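Local coordinates for malonyl CoA-acyl carrier protein transacylase (Clostridium perfringens, PDB 3PTW), which probably transfers the malonyl group from coenzyme A to acyl carrier protein, the step that supplies malonyl units for fatty acid synthesis, at residues A[252-255]-A[256-259]. Numbering follows the deposited sequence.
Sequences PVLF and INDI
With CG anti to its backbone N (chi1 -174°), the ring of Phe255 stands out from the helix and leans toward Ile259, one turn on, which has CG1 beside its own backbone N and CD1 folded round by a chi2 of -57°, and the two side chains meet. CG1 of Ile259 lies over one face of the Phe255 ring, 3.8 Å from the ring centroid and displaced toward the rim, a CH-pi contact. CD1 continues past it to touch CZ of Phe255 at 3.4 Å, so both atoms of this branch rest on the outer part of the ring. The backbone ties the same two residues: Ile259 N donates to Phe255 O at 3.0 Å. The preceding bond runs from Asp258 N to Leu254 O at 3.1 Å. Together they form the first turn of helix 255-264, with Leu254 as N-cap residue and centre of an inverse gamma turn, in which Phe255 N makes a weak bond back to Val253 O. On another side of this turn, Asn257 brings OD1 to 3.4 Å from Leu254 CB, with Leu254 CG also in contact, a van der Waals contact between amide oxygen and aliphatic chain. Asp258 sets its CB 3.3 Å from Phe255 O, and its OD2 is hydrogen-bonded by the side-chain amide of Asn229, which links the buried carboxylate to the loop beyond strand 225-228. Leu90 and Cys88 also touch the Phe255 side chain, placing it near the probable nucleophile elbow of this acyltransferase fold, while Phe282 of helix 278-286 packs against it and Val283 and Ile286 of that helix meet Ile259.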
# COMPACT_ATOMS: atom_id res chain seq x y z
N PRO A 252 -7.69 10.42 -2.86
CA PRO A 252 -6.24 10.49 -2.83
C PRO A 252 -5.61 9.66 -1.71
O PRO A 252 -6.12 9.65 -0.59
CB PRO A 252 -5.99 11.99 -2.57
CG PRO A 252 -7.15 12.67 -3.18
CD PRO A 252 -8.30 11.76 -2.85
N VAL A 253 -4.50 9.00 -2.03
CA VAL A 253 -3.65 8.35 -1.02
C VAL A 253 -2.67 9.38 -0.46
O VAL A 253 -1.67 9.73 -1.10
CB VAL A 253 -2.91 7.13 -1.60
CG1 VAL A 253 -2.02 6.46 -0.54
CG2 VAL A 253 -3.91 6.14 -2.15
N LEU A 254 -2.95 9.87 0.74
CA LEU A 254 -2.10 10.84 1.39
C LEU A 254 -0.93 10.15 2.10
O LEU A 254 -0.76 10.30 3.32
CB LEU A 254 -2.92 11.70 2.35
CG LEU A 254 -3.69 12.91 1.81
CD1 LEU A 254 -4.01 12.83 0.34
CD2 LEU A 254 -4.95 13.22 2.59
N PHE A 255 -0.14 9.38 1.35
CA PHE A 255 1.02 8.66 1.94
C PHE A 255 2.03 9.57 2.62
O PHE A 255 2.54 9.23 3.69
CB PHE A 255 1.75 7.78 0.92
CG PHE A 255 2.86 6.92 1.55
CD1 PHE A 255 2.53 5.77 2.28
CD2 PHE A 255 4.20 7.27 1.41
CE1 PHE A 255 3.53 4.97 2.85
CE2 PHE A 255 5.21 6.47 1.98
CZ PHE A 255 4.87 5.32 2.70
N ILE A 256 2.35 10.70 1.98
CA ILE A 256 3.32 11.63 2.58
C ILE A 256 2.84 12.12 3.95
O ILE A 256 3.63 12.16 4.90
CB ILE A 256 3.74 12.81 1.63
CG1 ILE A 256 4.81 13.68 2.31
CG2 ILE A 256 2.54 13.66 1.22
CD1 ILE A 256 5.36 14.82 1.46
N ASN A 257 1.56 12.46 4.06
CA ASN A 257 1.00 12.93 5.33
C ASN A 257 1.07 11.83 6.40
O ASN A 257 1.38 12.10 7.58
CB ASN A 257 -0.44 13.42 5.16
CG ASN A 257 -0.60 14.41 4.00
OD1 ASN A 257 -0.48 14.06 2.82
ND2 ASN A 257 -0.89 15.65 4.35
N ASP A 258 0.78 10.60 5.98
CA ASP A 258 0.85 9.42 6.86
C ASP A 258 2.23 9.31 7.48
O ASP A 258 2.36 9.19 8.70
CB ASP A 258 0.52 8.13 6.09
CG ASP A 258 -0.96 7.96 5.83
OD1 ASP A 258 -1.78 8.52 6.59
OD2 ASP A 258 -1.31 7.24 4.87
N ILE A 259 3.27 9.37 6.64
CA ILE A 259 4.66 9.27 7.10
C ILE A 259 4.98 10.40 8.08
O ILE A 259 5.53 10.16 9.15
CB ILE A 259 5.66 9.26 5.92
CG1 ILE A 259 5.40 8.05 5.01
CG2 ILE A 259 7.12 9.31 6.43
CD1 ILE A 259 5.46 6.66 5.72